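Local coordinates for acetyl-CoA hydrolase/transferase family protein (Porphyromonas gingivalis, PDB 2NVV) that probably hydrolyses acetyl-CoA or transfers CoA between acetate and another acyl-CoA, passing through a glutamyl-CoA thioester, and also binds zinc ions, at residues Pro339-Ala353 with Ser379-Thr393. Residues are numbered along the deposited sequence; the frame is centred on the assembly and turned at random.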
loop_
_atom_site.group_PDB
_atom_site.type_symbol
_atom_site.label_atom_id
_atom_site.label_comp_id
_atom_site.label_asym_id
_atom_site.label_seq_id
_atom_site.Cartn_x
_atom_site.Cartn_y
_atom_site.Cartn_z
ATOM N N PRO A 339 -3.284 -3.110 8.654
ATOM C CA PRO A 339 -3.940 -3.365 7.367
ATOM C C PRO A 339 -5.019 -4.438 7.488
ATOM O O PRO A 339 -6.111 -4.298 6.954
ATOM C CB PRO A 339 -2.778 -3.806 6.480
ATOM C CG PRO A 339 -1.625 -2.975 7.011
ATOM C CD PRO A 339 -1.812 -3.090 8.506
ATOM N N GLU A 340 -4.702 -5.511 8.200
ATOM C CA GLU A 340 -5.638 -6.616 8.418
ATOM C C GLU A 340 -6.933 -6.129 9.086
ATOM O O GLU A 340 -8.034 -6.427 8.620
ATOM C CB GLU A 340 -4.977 -7.686 9.297
ATOM C CG GLU A 340 -5.832 -8.910 9.589
ATOM C CD GLU A 340 -5.136 -9.935 10.480
ATOM O OE1 GLU A 340 -3.942 -10.212 10.268
ATOM O OE2 GLU A 340 -5.789 -10.481 11.389
ATOM N N ILE A 341 -6.795 -5.377 10.173
ATOM C CA ILE A 341 -7.955 -4.862 10.893
ATOM C C ILE A 341 -8.723 -3.823 10.085
ATOM O O ILE A 341 -9.954 -3.866 10.005
ATOM C CB ILE A 341 -7.564 -4.191 12.229
ATOM C CG1 ILE A 341 -6.553 -5.046 13.007
ATOM C CG2 ILE A 341 -8.818 -3.967 13.060
ATOM C CD1 ILE A 341 -6.825 -6.529 12.963
ATOM N N VAL A 342 -7.985 -2.882 9.506
ATOM C CA VAL A 342 -8.565 -1.816 8.709
ATOM C C VAL A 342 -9.450 -2.365 7.587
ATOM O O VAL A 342 -10.614 -1.983 7.453
ATOM C CB VAL A 342 -7.452 -0.921 8.110
ATOM C CG1 VAL A 342 -8.039 0.128 7.196
ATOM C CG2 VAL A 342 -6.681 -0.240 9.224
ATOM N N ARG A 343 -8.892 -3.272 6.791
ATOM C CA ARG A 343 -9.628 -3.867 5.681
ATOM C C ARG A 343 -10.772 -4.778 6.121
ATOM O O ARG A 343 -11.829 -4.792 5.501
ATOM C CB ARG A 343 -8.667 -4.636 4.775
ATOM C CG ARG A 343 -9.325 -5.220 3.537
ATOM C CD ARG A 343 -8.336 -5.394 2.402
ATOM N NE ARG A 343 -8.812 -6.383 1.448
ATOM C CZ ARG A 343 -8.210 -6.676 0.303
ATOM N NH1 ARG A 343 -7.100 -6.043 -0.053
ATOM N NH2 ARG A 343 -8.700 -7.643 -0.471
ATOM N N ARG A 344 -10.567 -5.548 7.183
ATOM C CA ARG A 344 -11.628 -6.423 7.672
ATOM C C ARG A 344 -12.839 -5.624 8.166
ATOM O O ARG A 344 -13.969 -5.961 7.816
ATOM C CB ARG A 344 -11.126 -7.300 8.812
ATOM C CG ARG A 344 -12.213 -8.182 9.437
ATOM C CD ARG A 344 -11.643 -8.985 10.604
ATOM N NE ARG A 344 -10.437 -9.719 10.216
ATOM C CZ ARG A 344 -9.428 -9.991 11.039
ATOM N NH1 ARG A 344 -9.474 -9.593 12.299
ATOM N NH2 ARG A 344 -8.365 -10.651 10.595
ATOM N N LEU A 345 -12.600 -4.577 8.965
ATOM C CA LEU A 345 -13.677 -3.748 9.507
ATOM C C LEU A 345 -14.281 -2.810 8.483
ATOM O O LEU A 345 -15.349 -2.250 8.711
ATOM C CB LEU A 345 -13.195 -2.895 10.684
ATOM C CG LEU A 345 -12.475 -3.510 11.883
ATOM C CD1 LEU A 345 -12.250 -2.415 12.909
ATOM C CD2 LEU A 345 -13.290 -4.633 12.484
ATOM N N GLY A 346 -13.600 -2.635 7.361
ATOM C CA GLY A 346 -14.103 -1.742 6.335
ATOM C C GLY A 346 -14.030 -0.298 6.796
ATOM O O GLY A 346 -14.961 0.492 6.597
ATOM N N VAL A 347 -12.918 0.045 7.429
ATOM C CA VAL A 347 -12.705 1.382 7.936
ATOM C C VAL A 347 -12.701 2.394 6.808
ATOM O O VAL A 347 -11.996 2.216 5.810
ATOM C CB VAL A 347 -11.358 1.489 8.678
ATOM C CG1 VAL A 347 -11.186 2.875 9.256
ATOM C CG2 VAL A 347 -11.288 0.458 9.771
ATOM N N ILE A 348 -13.496 3.454 6.958
ATOM C CA ILE A 348 -13.539 4.512 5.962
ATOM C C ILE A 348 -12.481 5.508 6.416
ATOM O O ILE A 348 -12.533 5.998 7.539
ATOM C CB ILE A 348 -14.938 5.177 5.912
ATOM C CG1 ILE A 348 -15.947 4.175 5.350
ATOM C CG2 ILE A 348 -14.892 6.460 5.062
ATOM C CD1 ILE A 348 -17.364 4.623 5.423
ATOM N N THR A 349 -11.519 5.794 5.541
ATOM C CA THR A 349 -10.420 6.689 5.881
ATOM C C THR A 349 -10.495 8.049 5.204
ATOM O O THR A 349 -10.794 8.143 4.014
ATOM C CB THR A 349 -9.051 6.034 5.550
ATOM O OG1 THR A 349 -8.940 5.833 4.146
ATOM C CG2 THR A 349 -8.918 4.689 6.233
ATOM N N ILE A 350 -10.208 9.094 5.981
ATOM C CA ILE A 350 -10.227 10.470 5.507
ATOM C C ILE A 350 -8.927 11.141 5.947
ATOM O O ILE A 350 -8.698 11.351 7.138
ATOM C CB ILE A 350 -11.421 11.236 6.106
ATOM C CG1 ILE A 350 -12.674 10.360 6.044
ATOM C CG2 ILE A 350 -11.655 12.527 5.334
ATOM C CD1 ILE A 350 -13.705 10.718 7.079
ATOM N N ASN A 351 -8.086 11.485 4.977
ATOM C CA ASN A 351 -6.800 12.092 5.250
ATOM C C ASN A 351 -6.581 13.338 4.418
ATOM O O ASN A 351 -7.292 13.563 3.446
ATOM C CB ASN A 351 -5.710 11.067 4.966
ATOM C CG ASN A 351 -5.672 9.964 6.008
ATOM O OD1 ASN A 351 -5.086 10.129 7.071
ATOM N ND2 ASN A 351 -6.313 8.840 5.714
ATOM N N THR A 352 -5.588 14.139 4.803
ATOM C CA THR A 352 -5.280 15.375 4.097
ATOM C C THR A 352 -4.219 15.208 3.015
ATOM O O THR A 352 -3.470 14.223 2.992
ATOM C CB THR A 352 -4.777 16.454 5.056
ATOM O OG1 THR A 352 -3.411 16.196 5.380
ATOM C CG2 THR A 352 -5.590 16.460 6.329
ATOM N N ALA A 353 -4.146 16.184 2.117
ATOM C CA ALA A 353 -3.162 16.139 1.051
ATOM C C ALA A 353 -2.447 17.474 0.978
ATOM O O ALA A 353 -3.104 18.504 1.033
ATOM C CB ALA A 353 -3.846 15.843 -0.264
ATOM N N SER A 379 -1.164 7.391 6.917
ATOM C CA SER A 379 -2.035 7.640 5.772
ATOM C C SER A 379 -1.966 6.504 4.767
ATOM O O SER A 379 -2.947 6.217 4.094
ATOM C CB SER A 379 -1.678 8.961 5.089
ATOM O OG SER A 379 -0.358 8.944 4.604
ATOM N N GLY A 380 -0.803 5.863 4.664
ATOM C CA GLY A 380 -0.651 4.742 3.758
ATOM C C GLY A 380 -1.332 3.500 4.324
ATOM O O GLY A 380 -2.073 2.821 3.611
ATOM N N ASP A 381 -1.088 3.191 5.600
ATOM C CA ASP A 381 -1.709 2.026 6.243
ATOM C C ASP A 381 -3.224 2.060 6.052
ATOM O O ASP A 381 -3.845 1.051 5.739
ATOM C CB ASP A 381 -1.418 2.005 7.753
ATOM C CG ASP A 381 0.053 1.784 8.080
ATOM O OD1 ASP A 381 0.656 0.809 7.590
ATOM O OD2 ASP A 381 0.614 2.587 8.851
ATOM N N PHE A 382 -3.809 3.235 6.250
ATOM C CA PHE A 382 -5.238 3.420 6.124
ATOM C C PHE A 382 -5.736 3.509 4.678
ATOM O O PHE A 382 -6.470 2.638 4.209
ATOM C CB PHE A 382 -5.634 4.662 6.906
ATOM C CG PHE A 382 -5.604 4.462 8.394
ATOM C CD1 PHE A 382 -6.587 3.717 9.030
ATOM C CD2 PHE A 382 -4.573 4.996 9.158
ATOM C CE1 PHE A 382 -6.545 3.510 10.395
ATOM C CE2 PHE A 382 -4.527 4.788 10.529
ATOM C CZ PHE A 382 -5.517 4.044 11.144
ATOM N N THR A 383 -5.335 4.560 3.976
ATOM C CA THR A 383 -5.736 4.766 2.580
ATOM C C THR A 383 -5.728 3.482 1.751
ATOM O O THR A 383 -6.729 3.124 1.125
ATOM C CB THR A 383 -4.806 5.768 1.867
ATOM O OG1 THR A 383 -4.861 7.032 2.534
ATOM C CG2 THR A 383 -5.221 5.941 0.432
ATOM N N ARG A 384 -4.583 2.806 1.754
ATOM C CA ARG A 384 -4.409 1.580 0.995
ATOM C C ARG A 384 -5.440 0.490 1.278
ATOM O O ARG A 384 -5.907 -0.172 0.349
ATOM C CB ARG A 384 -3.003 1.022 1.215
ATOM C CG ARG A 384 -2.776 -0.348 0.585
ATOM C CD ARG A 384 -2.862 -0.298 -0.927
ATOM N NE ARG A 384 -1.600 0.146 -1.523
ATOM C CZ ARG A 384 -0.549 -0.647 -1.737
ATOM N NH1 ARG A 384 0.560 -0.159 -2.282
ATOM N NH2 ARG A 384 -0.615 -1.933 -1.423
ATOM N N ASN A 385 -5.816 0.315 2.543
ATOM C CA ASN A 385 -6.760 -0.743 2.902
ATOM C C ASN A 385 -8.183 -0.357 3.293
ATOM O O ASN A 385 -8.990 -1.228 3.603
ATOM C CB ASN A 385 -6.157 -1.595 4.011
ATOM C CG ASN A 385 -4.763 -2.096 3.665
ATOM O OD1 ASN A 385 -3.757 -1.580 4.168
ATOM N ND2 ASN A 385 -4.694 -3.089 2.789
ATOM N N SER A 386 -8.505 0.933 3.259
ATOM C CA SER A 386 -9.841 1.378 3.629
ATOM C C SER A 386 -10.931 0.921 2.667
ATOM O O SER A 386 -10.668 0.603 1.506
ATOM C CB SER A 386 -9.900 2.895 3.714
ATOM O OG SER A 386 -9.714 3.450 2.429
ATOM N N TYR A 387 -12.163 0.914 3.175
ATOM C CA TYR A 387 -13.342 0.527 2.411
ATOM C C TYR A 387 -13.397 1.489 1.239
ATOM O O TYR A 387 -13.615 1.088 0.102
ATOM C CB TYR A 387 -14.579 0.673 3.300
ATOM C CG TYR A 387 -15.815 -0.020 2.797
ATOM C CD1 TYR A 387 -16.716 0.636 1.968
ATOM C CD2 TYR A 387 -16.116 -1.315 3.203
ATOM C CE1 TYR A 387 -17.897 0.019 1.562
ATOM C CE2 TYR A 387 -17.292 -1.944 2.804
ATOM C CZ TYR A 387 -18.181 -1.273 1.987
ATOM O OH TYR A 387 -19.351 -1.884 1.599
ATOM N N VAL A 388 -13.203 2.768 1.539
ATOM C CA VAL A 388 -13.172 3.829 0.536
ATOM C C VAL A 388 -12.196 4.843 1.104
ATOM O O VAL A 388 -12.360 5.278 2.243
ATOM C CB VAL A 388 -14.533 4.554 0.358
ATOM C CG1 VAL A 388 -14.520 5.345 -0.949
ATOM C CG2 VAL A 388 -15.669 3.575 0.362
ATOM N N SER A 389 -11.177 5.220 0.340
ATOM C CA SER A 389 -10.210 6.189 0.847
ATOM C C SER A 389 -10.538 7.579 0.335
ATOM O O SER A 389 -10.782 7.770 -0.853
ATOM C CB SER A 389 -8.790 5.813 0.432
ATOM O OG SER A 389 -8.635 5.947 -0.966
ATOM N N ILE A 390 -10.537 8.543 1.246
ATOM C CA ILE A 390 -10.847 9.921 0.905
ATOM C C ILE A 390 -9.706 10.866 1.265
ATOM O O ILE A 390 -9.055 10.724 2.300
ATOM C CB ILE A 390 -12.109 10.399 1.653
ATOM C CG1 ILE A 390 -13.280 9.466 1.351
ATOM C CG2 ILE A 390 -12.432 11.837 1.261
ATOM C CD1 ILE A 390 -14.487 9.703 2.234
ATOM N N PHE A 391 -9.465 11.830 0.396
ATOM C CA PHE A 391 -8.435 12.816 0.641
ATOM C C PHE A 391 -9.054 14.201 0.518
ATOM O O PHE A 391 -9.748 14.511 -0.457
ATOM C CB PHE A 391 -7.285 12.631 -0.340
ATOM C CG PHE A 391 -6.287 11.608 0.105
ATOM C CD1 PHE A 391 -5.318 11.935 1.061
ATOM C CD2 PHE A 391 -6.324 10.310 -0.400
ATOM C CE1 PHE A 391 -4.395 10.981 1.510
ATOM C CE2 PHE A 391 -5.409 9.348 0.041
ATOM C CZ PHE A 391 -4.439 9.687 1.001
ATOM N N THR A 392 -8.827 15.016 1.541
ATOM C CA THR A 392 -9.349 16.373 1.585
ATOM C C THR A 392 -8.221 17.378 1.497
ATOM O O THR A 392 -7.085 17.074 1.833
ATOM C CB THR A 392 -10.081 16.628 2.884
ATOM O OG1 THR A 392 -9.190 16.343 3.958
ATOM C CG2 THR A 392 -11.313 15.753 2.995
ATOM N N THR A 393 -8.554 18.584 1.055
ATOM C CA THR A 393 -7.570 19.653 0.929
ATOM C C THR A 393 -8.175 20.925 0.346
ATOM O O THR A 393 -8.945 20.878 -0.626
ATOM C CB THR A 393 -6.404 19.273 -0.008
ATOM O OG1 THR A 393 -5.544 20.402 -0.176
ATOM C CG2 THR A 393 -6.925 18.870 -1.390
#
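Val342 and Thr349 both press on Phe382, which helix 379-385 directs at the 339-353 segment. The Val342 and Phe382 side chains cross at about a right angle, CG2 of Val342 lying 3.9 Å from CE1 of Phe382, while the methyl CG2 of Thr349 packs against the Phe382 CB. With chi1 of Phe382 at -73°, CG stands anti to the carbonyl carbon, and the ring is brought against Val342 of helix 339-345 and Thr349 of strand 348-352; the Phe382 side chain also touches Glu284, the predicted thioester-forming residue. On the other sheet face Ile350 meets Ile390 and Thr392, its CG2 4.0 Å from CG2 of Thr392. Strand 348-352, helix 379-385 and strand 389-392 illustrate a beta-alpha-beta crossover joining parallel neighbours of a five-stranded mixed sheet in a Rossmann-like domain; helix 339-345, 34° from helix 379-385, leads into the first strand. Between helix and strand, Gly346, with positive phi, closes a Schellman motif, and its carbonyl packs against CB of Tyr387, whose ring stacks on Tyr114 of the second subunit. Backbone bonds then zip the strands together, from Ile390 N to Thr349 O (2.8 Å), Asn351 N to Ile390 O (2.9 Å) and Thr392 N to Asn351 O (2.8 Å). Asn351 sets its CB 3.7 Å from CE1 of Phe391 and gives its ND2 to Gln256 on the adjoining strand. In the loops that lead into the two strands, Tyr387 N donates to Val347 O (2.9 Å).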